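Long-range contacts in peptide synthetase, module 7 (Actinoplanes teichomyceticus, PDB 4TX3), which is a condensation-like domain of a non-ribosomal peptide synthetase, probably recruiting cytochrome P450 enzymes during teicoplanin assembly rather than forming peptide bonds: residues 55-60 and 90-95; 68-73 and 121-126; 436-441 and 457-462. All coordinates share one frame; numbering follows the deposited sequence.

Contact 1 (55-60 and 90-95); sequences ALEAAL and PVRLTP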
loop_
_atom_site.group_PDB
_atom_site.type_symbol
_atom_site.label_atom_id
_atom_site.label_comp_id
_atom_site.label_asym_id
_atom_site.label_seq_id
_atom_site.Cartn_x
_atom_site.Cartn_y
_atom_site.Cartn_z
ATOM N N ALA B 55 -12.171 0.475 -24.912
ATOM C CA ALA B 55 -11.897 1.169 -23.660
ATOM C C ALA B 55 -10.534 0.774 -23.112
ATOM O O ALA B 55 -9.791 1.612 -22.625
ATOM C CB ALA B 55 -12.987 0.883 -22.628
ATOM N N LEU B 56 -10.222 -0.512 -23.183
ATOM C CA LEU B 56 -8.920 -0.988 -22.771
ATOM C C LEU B 56 -7.836 -0.286 -23.602
ATOM O O LEU B 56 -6.840 0.193 -23.071
ATOM C CB LEU B 56 -8.852 -2.505 -22.921
ATOM C CG LEU B 56 -7.583 -3.208 -22.449
ATOM C CD1 LEU B 56 -7.256 -2.769 -21.034
ATOM C CD2 LEU B 56 -7.739 -4.729 -22.543
ATOM N N GLU B 57 -8.066 -0.183 -24.902
ATOM C CA GLU B 57 -7.116 0.440 -25.801
ATOM C C GLU B 57 -6.893 1.919 -25.446
ATOM O O GLU B 57 -5.762 2.423 -25.490
ATOM C CB GLU B 57 -7.595 0.299 -27.253
ATOM C CG GLU B 57 -6.621 0.839 -28.287
ATOM C CD GLU B 57 -7.198 0.845 -29.699
ATOM O OE1 GLU B 57 -7.999 1.755 -30.013
ATOM O OE2 GLU B 57 -6.845 -0.059 -30.498
ATOM N N ALA B 58 -7.968 2.613 -25.095
ATOM C CA ALA B 58 -7.856 4.023 -24.732
ATOM C C ALA B 58 -7.142 4.152 -23.391
ATOM O O ALA B 58 -6.419 5.115 -23.151
ATOM C CB ALA B 58 -9.235 4.679 -24.674
ATOM N N ALA B 59 -7.349 3.159 -22.532
ATOM C CA ALA B 59 -6.813 3.174 -21.190
ATOM C C ALA B 59 -5.292 3.016 -21.218
ATOM O O ALA B 59 -4.578 3.789 -20.573
ATOM C CB ALA B 59 -7.454 2.092 -20.359
ATOM N N LEU B 60 -4.812 2.027 -21.970
ATOM C CA LEU B 60 -3.377 1.806 -22.172
ATOM C C LEU B 60 -2.695 3.089 -22.648
ATOM O O LEU B 60 -1.665 3.501 -22.123
ATOM C CB LEU B 60 -3.159 0.679 -23.181
ATOM C CG LEU B 60 -3.516 -0.703 -22.631
ATOM C CD1 LEU B 60 -3.719 -1.738 -23.758
ATOM C CD2 LEU B 60 -2.430 -1.151 -21.667
ATOM N N PRO B 90 1.572 5.491 -29.311
ATOM C CA PRO B 90 0.601 4.853 -30.203
ATOM C C PRO B 90 0.142 3.546 -29.599
ATOM O O PRO B 90 0.990 2.730 -29.249
ATOM C CB PRO B 90 1.401 4.602 -31.491
ATOM C CG PRO B 90 2.752 5.287 -31.282
ATOM C CD PRO B 90 2.950 5.375 -29.817
ATOM N N VAL B 91 -1.156 3.334 -29.445
ATOM C CA VAL B 91 -1.609 2.012 -29.041
ATOM C C VAL B 91 -2.650 1.526 -30.019
ATOM O O VAL B 91 -3.666 2.194 -30.220
ATOM C CB VAL B 91 -2.206 1.994 -27.619
ATOM C CG1 VAL B 91 -2.723 0.596 -27.286
ATOM C CG2 VAL B 91 -1.180 2.441 -26.593
ATOM N N ARG B 92 -2.393 0.378 -30.641
ATOM C CA ARG B 92 -3.432 -0.291 -31.417
ATOM C C ARG B 92 -3.627 -1.703 -30.880
ATOM O O ARG B 92 -2.686 -2.486 -30.806
ATOM C CB ARG B 92 -3.084 -0.310 -32.898
ATOM C CG ARG B 92 -4.260 -0.688 -33.762
ATOM C CD ARG B 92 -3.970 -0.419 -35.224
ATOM N NE ARG B 92 -5.206 -0.278 -35.987
ATOM C CZ ARG B 92 -5.252 0.004 -37.285
ATOM N NH1 ARG B 92 -4.124 0.176 -37.966
ATOM N NH2 ARG B 92 -6.422 0.119 -37.903
ATOM N N LEU B 93 -4.850 -2.028 -30.487
ATOM C CA LEU B 93 -5.051 -3.254 -29.725
ATOM C C LEU B 93 -6.037 -4.206 -30.392
ATOM O O LEU B 93 -7.025 -4.626 -29.790
ATOM C CB LEU B 93 -5.519 -2.921 -28.307
ATOM C CG LEU B 93 -5.299 -4.044 -27.297
ATOM C CD1 LEU B 93 -3.813 -4.281 -27.044
ATOM C CD2 LEU B 93 -6.047 -3.758 -26.006
ATOM N N THR B 94 -5.759 -4.558 -31.638
ATOM C CA THR B 94 -6.579 -5.529 -32.336
ATOM C C THR B 94 -6.335 -6.917 -31.737
ATOM O O THR B 94 -5.195 -7.382 -31.678
ATOM C CB THR B 94 -6.269 -5.530 -33.836
ATOM O OG1 THR B 94 -4.923 -5.964 -34.029
ATOM C CG2 THR B 94 -6.403 -4.126 -34.402
ATOM N N PRO B 95 -7.409 -7.578 -31.282
ATOM C CA PRO B 95 -7.299 -8.895 -30.645
ATOM C C PRO B 95 -6.692 -9.948 -31.568
ATOM O O PRO B 95 -6.896 -9.922 -32.786
ATOM C CB PRO B 95 -8.754 -9.254 -30.309
ATOM C CG PRO B 95 -9.498 -7.965 -30.341
ATOM C CD PRO B 95 -8.809 -7.129 -31.373
#
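Glu57 on helix 53-66 and Leu93 in the extended segment 90-95 bring their backbones to 5.8 Å between CA atoms, the nearest approach of the two segments. The pairing belongs to the N-terminal lobe of the condensation-domain fold, where the helix packs on a mixed sheet and this loop leads into the edge strand 96-97. Leu93 directs its side chain inward and its CD2 touches Leu56 CG at 3.9 Å and Leu60 CD1 at 3.8 Å, reaching into the groove between two leucines one helical turn apart. Leucine suits the place because its second branch, CD1, faces Cys125 of strand 123-129, which also adds Leu127 to the apolar cluster. Beside it, Val91 CG1 lies 4.1 Å from Leu60 CB and 4.0 Å from Glu57 CG, so the methylene part of the glutamate also takes part in the packing. Glu57 and Leu93 run past each other in opposite directions. With CG anti to the backbone N (chi1 -176°), the extended glutamate chain projects from the helix across to the loop backbone. Glu57 OE1 forms a salt bridge with Arg61, whose guanidinium also bonds Val91 O, so acid and base together hold polar groups of the loop backbone. Glu57 OE2 accepts from Leu93 N at 2.8 Å, with an N-H...O angle of 157°, through its anti lone pair.

Contact 2 (68-73 and 121-126); sequences EILRTT and MPWRCE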
loop_
_atom_site.group_PDB
_atom_site.type_symbol
_atom_site.label_atom_id
_atom_site.label_comp_id
_atom_site.label_asym_id
_atom_site.label_seq_id
_atom_site.Cartn_x
_atom_site.Cartn_y
_atom_site.Cartn_z
ATOM N N GLU B 68 5.313 10.110 -18.744
ATOM C CA GLU B 68 6.147 10.459 -19.901
ATOM C C GLU B 68 7.139 9.382 -20.327
ATOM O O GLU B 68 7.379 9.197 -21.517
ATOM C CB GLU B 68 6.922 11.743 -19.626
ATOM C CG GLU B 68 6.069 12.979 -19.666
ATOM C CD GLU B 68 6.809 14.203 -19.169
ATOM O OE1 GLU B 68 8.022 14.094 -18.837
ATOM O OE2 GLU B 68 6.164 15.272 -19.101
ATOM N N ILE B 69 7.721 8.683 -19.364
ATOM C CA ILE B 69 8.735 7.700 -19.706
ATOM C C ILE B 69 8.209 6.584 -20.623
ATOM O O ILE B 69 8.980 6.043 -21.412
ATOM C CB ILE B 69 9.380 7.068 -18.444
ATOM C CG1 ILE B 69 10.693 6.378 -18.847
ATOM C CG2 ILE B 69 8.377 6.159 -17.672
ATOM C CD1 ILE B 69 11.505 5.901 -17.699
ATOM N N LEU B 70 6.908 6.273 -20.551
ATOM C CA LEU B 70 6.284 5.301 -21.458
ATOM C C LEU B 70 6.048 5.818 -22.895
ATOM O O LEU B 70 5.672 5.046 -23.789
ATOM C CB LEU B 70 4.948 4.841 -20.891
ATOM C CG LEU B 70 4.941 4.068 -19.580
ATOM C CD1 LEU B 70 3.518 3.625 -19.275
ATOM C CD2 LEU B 70 5.881 2.889 -19.673
ATOM N N ARG B 71 6.219 7.118 -23.114
ATOM C CA ARG B 71 6.199 7.665 -24.469
ATOM C C ARG B 71 7.541 8.346 -24.739
ATOM O O ARG B 71 7.626 9.371 -25.405
ATOM C CB ARG B 71 5.022 8.630 -24.675
ATOM C CG ARG B 71 4.723 9.545 -23.498
ATOM C CD ARG B 71 3.409 10.299 -23.704
ATOM N NE ARG B 71 2.924 10.945 -22.488
ATOM C CZ ARG B 71 3.254 12.183 -22.120
ATOM N NH1 ARG B 71 4.075 12.908 -22.877
ATOM N NH2 ARG B 71 2.767 12.697 -20.993
ATOM N N THR B 72 8.592 7.762 -24.190
ATOM C CA THR B 72 9.932 8.251 -24.418
ATOM C C THR B 72 10.713 7.287 -25.315
ATOM O O THR B 72 10.649 6.073 -25.124
ATOM C CB THR B 72 10.678 8.433 -23.093
ATOM O OG1 THR B 72 9.908 9.277 -22.230
ATOM C CG2 THR B 72 12.030 9.062 -23.327
ATOM N N THR B 73 11.431 7.830 -26.294
ATOM C CA THR B 73 12.404 7.060 -27.050
ATOM C C THR B 73 13.766 7.574 -26.684
ATOM O O THR B 73 13.866 8.619 -26.044
ATOM C CB THR B 73 12.212 7.171 -28.574
ATOM O OG1 THR B 73 12.079 8.556 -28.943
ATOM C CG2 THR B 73 10.991 6.376 -29.021
ATOM N N MET B 121 8.949 2.947 -28.658
ATOM C CA MET B 121 8.543 3.149 -27.274
ATOM C C MET B 121 8.987 1.924 -26.448
ATOM O O MET B 121 8.956 0.796 -26.936
ATOM C CB MET B 121 7.028 3.361 -27.182
ATOM C CG MET B 121 6.483 4.391 -28.152
ATOM S SD MET B 121 6.757 6.072 -27.609
ATOM C CE MET B 121 6.474 6.984 -29.126
ATOM N N PRO B 122 9.385 2.138 -25.190
ATOM C CA PRO B 122 9.986 1.050 -24.410
ATOM C C PRO B 122 8.964 0.074 -23.786
ATOM O O PRO B 122 9.260 -0.592 -22.804
ATOM C CB PRO B 122 10.747 1.803 -23.327
ATOM C CG PRO B 122 9.845 3.004 -23.050
ATOM C CD PRO B 122 9.196 3.356 -24.381
ATOM N N TRP B 123 7.768 -0.009 -24.345
ATOM C CA TRP B 123 6.805 -0.993 -23.877
ATOM C C TRP B 123 5.942 -1.429 -25.028
ATOM O O TRP B 123 6.038 -0.899 -26.127
ATOM C CB TRP B 123 5.943 -0.448 -22.743
ATOM C CG TRP B 123 5.040 0.647 -23.142
ATOM C CD1 TRP B 123 5.390 1.930 -23.470
ATOM C CD2 TRP B 123 3.610 0.582 -23.236
ATOM N NE1 TRP B 123 4.264 2.664 -23.776
ATOM C CE2 TRP B 123 3.159 1.866 -23.638
ATOM C CE3 TRP B 123 2.669 -0.433 -23.035
ATOM C CZ2 TRP B 123 1.802 2.156 -23.838
ATOM C CZ3 TRP B 123 1.324 -0.140 -23.235
ATOM C CH2 TRP B 123 0.903 1.142 -23.633
ATOM N N ARG B 124 5.081 -2.392 -24.760
ATOM C CA ARG B 124 4.452 -3.163 -25.813
ATOM C C ARG B 124 3.329 -3.999 -25.214
ATOM O O ARG B 124 3.502 -4.642 -24.176
ATOM C CB ARG B 124 5.506 -4.039 -26.479
ATOM C CG ARG B 124 5.010 -5.017 -27.466
ATOM C CD ARG B 124 6.064 -6.083 -27.696
ATOM N NE ARG B 124 7.313 -5.520 -28.190
ATOM C CZ ARG B 124 8.509 -5.955 -27.815
ATOM N NH1 ARG B 124 8.600 -6.970 -26.949
ATOM N NH2 ARG B 124 9.608 -5.387 -28.305
ATOM N N CYS B 125 2.170 -3.979 -25.851
ATOM C CA CYS B 125 1.055 -4.746 -25.339
ATOM C C CYS B 125 0.412 -5.563 -26.447
ATOM O O CYS B 125 0.516 -5.206 -27.624
ATOM C CB CYS B 125 0.034 -3.820 -24.669
ATOM S SG CYS B 125 -0.610 -2.476 -25.699
ATOM N N GLU B 126 -0.225 -6.673 -26.071
ATOM C CA GLU B 126 -1.041 -7.429 -27.015
ATOM C C GLU B 126 -2.242 -8.050 -26.303
ATOM O O GLU B 126 -2.196 -8.375 -25.115
ATOM C CB GLU B 126 -0.209 -8.511 -27.724
ATOM C CG GLU B 126 -0.679 -8.803 -29.168
ATOM C CD GLU B 126 0.237 -9.781 -29.938
ATOM O OE1 GLU B 126 0.911 -10.625 -29.300
ATOM O OE2 GLU B 126 0.278 -9.718 -31.193
#
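Trp123 and Leu70 make the polar link of this buried contact: indole NE1 donates to Leu70 O at 2.8 Å, bent to 129° and weak. The carbonyl oxygen lies in the ring plane, at the pyrrole edge. A chi1 of 67° sets the Trp123 ring between its own backbone N and carbonyl carbon and turns that edge to the 3-10 turn 68-70. In apolar packing, Leu70 crosses the indole at about a right angle, its CB 3.9 Å from Trp123 CD1 and its CD2 over one ring face, while Val63 and Ala64 of helix 53-66 also touch Leu70. Side chains also meet backbone. Pro122 CD sits 3.2 Å from Thr72 O and its CG 3.6 Å from Ile69 O; proline suits the spot because its compact ring fits against both carbonyls. Met121, bent at chi2, lays SD 3.6 Å from Arg71 CA. Bonds inside 68-73 keep the turn in shape: Thr72 OG1 donates to Glu68 O at 2.6 Å from one face of the carbonyl, and Arg71 N reaches that oxygen from the opposite face. The Arg71 guanidinium bonds Ala64 O, Ala65 O and His86 O. Together these place a turn that links helix 53-66 to the small 72-73/84-85 antiparallel pair against the start of strand 123-129, in the N-terminal lobe of the condensation-domain fold.

Contact 3 (436-441 and 457-462); sequences ARRLVR and LDILLD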
loop_
_atom_site.group_PDB
_atom_site.type_symbol
_atom_site.label_atom_id
_atom_site.label_comp_id
_atom_site.label_asym_id
_atom_site.label_seq_id
_atom_site.Cartn_x
_atom_site.Cartn_y
_atom_site.Cartn_z
ATOM N N ALA B 436 21.083 -24.488 -4.033
ATOM C CA ALA B 436 19.856 -24.140 -3.320
ATOM C C ALA B 436 19.706 -24.998 -2.083
ATOM O O ALA B 436 19.449 -24.477 -0.990
ATOM C CB ALA B 436 18.642 -24.280 -4.217
ATOM N N ARG B 437 19.887 -26.305 -2.237
ATOM C CA ARG B 437 19.741 -27.208 -1.093
ATOM C C ARG B 437 20.815 -26.974 -0.018
ATOM O O ARG B 437 20.537 -27.067 1.185
ATOM C CB ARG B 437 19.747 -28.667 -1.562
ATOM C CG ARG B 437 18.441 -29.076 -2.255
ATOM C CD ARG B 437 18.545 -30.405 -2.996
ATOM N NE ARG B 437 18.649 -31.541 -2.087
ATOM C CZ ARG B 437 19.332 -32.652 -2.354
ATOM N NH1 ARG B 437 19.991 -32.774 -3.505
ATOM N NH2 ARG B 437 19.368 -33.637 -1.460
ATOM N N ARG B 438 22.036 -26.653 -0.434
ATOM C CA ARG B 438 23.088 -26.369 0.541
ATOM C C ARG B 438 22.813 -25.068 1.310
ATOM O O ARG B 438 23.071 -24.987 2.519
ATOM C CB ARG B 438 24.450 -26.334 -0.149
ATOM C CG ARG B 438 25.035 -27.718 -0.230
ATOM C CD ARG B 438 26.064 -27.887 -1.316
ATOM N NE ARG B 438 26.574 -29.255 -1.309
ATOM C CZ ARG B 438 27.250 -29.813 -2.312
ATOM N NH1 ARG B 438 27.501 -29.123 -3.420
ATOM N NH2 ARG B 438 27.675 -31.067 -2.211
ATOM N N LEU B 439 22.248 -24.070 0.636
ATOM C CA LEU B 439 21.928 -22.827 1.320
ATOM C C LEU B 439 20.894 -23.098 2.406
ATOM O O LEU B 439 21.003 -22.560 3.519
ATOM C CB LEU B 439 21.442 -21.744 0.344
ATOM C CG LEU B 439 20.971 -20.468 1.063
ATOM C CD1 LEU B 439 22.086 -19.801 1.884
ATOM C CD2 LEU B 439 20.359 -19.474 0.093
ATOM N N VAL B 440 19.912 -23.954 2.110
ATOM C CA VAL B 440 18.929 -24.345 3.131
ATOM C C VAL B 440 19.607 -25.068 4.298
ATOM O O VAL B 440 19.313 -24.797 5.468
ATOM C CB VAL B 440 17.809 -25.245 2.544
ATOM C CG1 VAL B 440 16.885 -25.746 3.646
ATOM C CG2 VAL B 440 17.016 -24.488 1.484
ATOM N N ARG B 441 20.536 -25.971 3.977
ATOM C CA ARG B 441 21.265 -26.697 5.014
ATOM C C ARG B 441 22.095 -25.763 5.883
ATOM O O ARG B 441 22.073 -25.881 7.115
ATOM C CB ARG B 441 22.143 -27.781 4.396
ATOM C CG ARG B 441 21.310 -28.885 3.746
ATOM C CD ARG B 441 21.731 -30.296 4.163
ATOM N NE ARG B 441 21.971 -30.469 5.601
ATOM C CZ ARG B 441 23.079 -31.028 6.103
ATOM N NH1 ARG B 441 24.052 -31.448 5.281
ATOM N NH2 ARG B 441 23.227 -31.159 7.423
ATOM N N LEU B 457 30.827 -26.215 8.640
ATOM C CA LEU B 457 29.552 -26.309 7.934
ATOM C C LEU B 457 29.478 -27.634 7.178
ATOM O O LEU B 457 30.380 -27.978 6.412
ATOM C CB LEU B 457 29.359 -25.138 6.968
ATOM C CG LEU B 457 29.213 -23.731 7.562
ATOM C CD1 LEU B 457 28.967 -22.701 6.470
ATOM C CD2 LEU B 457 28.127 -23.643 8.637
ATOM N N ASP B 458 28.409 -28.382 7.415
ATOM C CA ASP B 458 28.167 -29.619 6.694
ATOM C C ASP B 458 27.389 -29.334 5.409
ATOM O O ASP B 458 26.272 -28.834 5.444
ATOM C CB ASP B 458 27.410 -30.607 7.578
ATOM C CG ASP B 458 27.143 -31.938 6.877
ATOM O OD1 ASP B 458 27.905 -32.298 5.951
ATOM O OD2 ASP B 458 26.159 -32.621 7.248
ATOM N N ILE B 459 27.992 -29.639 4.272
ATOM C CA ILE B 459 27.341 -29.430 2.992
ATOM C C ILE B 459 27.152 -30.747 2.251
ATOM O O ILE B 459 26.904 -30.760 1.041
ATOM C CB ILE B 459 28.147 -28.488 2.095
ATOM C CG1 ILE B 459 29.498 -29.130 1.777
ATOM C CG2 ILE B 459 28.305 -27.140 2.756
ATOM C CD1 ILE B 459 30.332 -28.362 0.829
ATOM N N LEU B 460 27.303 -31.855 2.966
ATOM C CA LEU B 460 27.045 -33.153 2.375
ATOM C C LEU B 460 25.568 -33.234 2.036
ATOM O O LEU B 460 24.725 -32.939 2.883
ATOM C CB LEU B 460 27.446 -34.283 3.321
ATOM C CG LEU B 460 27.226 -35.670 2.715
ATOM C CD1 LEU B 460 28.224 -35.908 1.591
ATOM C CD2 LEU B 460 27.311 -36.756 3.777
ATOM N N LEU B 461 25.253 -33.601 0.798
ATOM C CA LEU B 461 23.861 -33.750 0.385
ATOM C C LEU B 461 23.492 -35.216 0.153
ATOM O O LEU B 461 24.214 -35.947 -0.545
ATOM C CB LEU B 461 23.580 -32.945 -0.888
ATOM C CG LEU B 461 23.489 -31.426 -0.834
ATOM C CD1 LEU B 461 23.429 -30.872 -2.256
ATOM C CD2 LEU B 461 22.298 -30.967 0.005
ATOM N N ASP B 462 22.363 -35.627 0.738
ATOM C CA ASP B 462 21.757 -36.947 0.509
ATOM C C ASP B 462 21.291 -37.094 -0.947
ATOM O O ASP B 462 21.069 -36.095 -1.639
ATOM C CB ASP B 462 20.572 -37.159 1.458
ATOM C CG ASP B 462 19.717 -35.888 1.631
ATOM O OD1 ASP B 462 20.294 -34.773 1.586
ATOM O OD2 ASP B 462 18.472 -35.997 1.786
#
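Asp458 OD2 is gripped by two nitrogens of Arg441, NH1 at 3.1 Å and NH2 at 3.3 Å, in an end-on salt bridge to one oxygen. The oxygen lies in the guanidinium plane, but both donors stand over the same face of the carboxylate, the two planes being 82° apart. Bends at chi2 and chi3 curl Arg441 off helix 429-448 to reach it, and NH1 adds a weak bond to Leu460 O. The other carboxylate oxygen, Asp458 OD1, accepts from Leu460 N at 3.1 Å, closing an Asx turn. With an alanine in place of Asp458, salt bridge and Asx turn lose their acceptors, and the Arg441 guanidinium would probably be free to swing. Arg438, extended from CG to NE, sends NE to Ile459 O at 2.8 Å, in the carbonyl plane; its NH1 bonds Tyr276 of helix 261-278. Leucine suits its place because two methyls serve two arginines: Leu461 CD1 lies 3.7 Å from Arg438 NE, over one guanidinium face, and Leu461 CD2 packs 3.8 Å from Arg437 CB. Arg437 NH2 donates to Asp462 O at 3.0 Å and nearly straight (167°), with a longer salt bridge to the carboxylate of this poorly ordered aspartate. Three arginines within little more than one helical turn thus hold the tail through backbone carbonyls and carboxylates, combining charged, directed bonds with a leucine packed against two guanidinium faces.

In the fold
Contacts 1 and 2 form one neighbourhood, their centres 13 Å apart and their segments alternating along the chain. Leu60 CD1 packs on Cys125 SG at 3.7 Å and Val91 CG2 on Trp123 CH2 at 3.8 Å, so strand 123-129 is shared: helix 53-66 and the loop 90-95 meet over it, and the turn after the helix meets its beginning. Contact 3 lies on the opposite side of the chain's centre, about 50 Å from contact 1 and 44 Å from contact 2 between centres, in the C-terminal lobe. In relatives the active-site channel lies between the lobes; His142, backbone-bonded to Pro122, begins the corresponding motif, which departs here from the usual HHxxxDG, so catalysis is not implied.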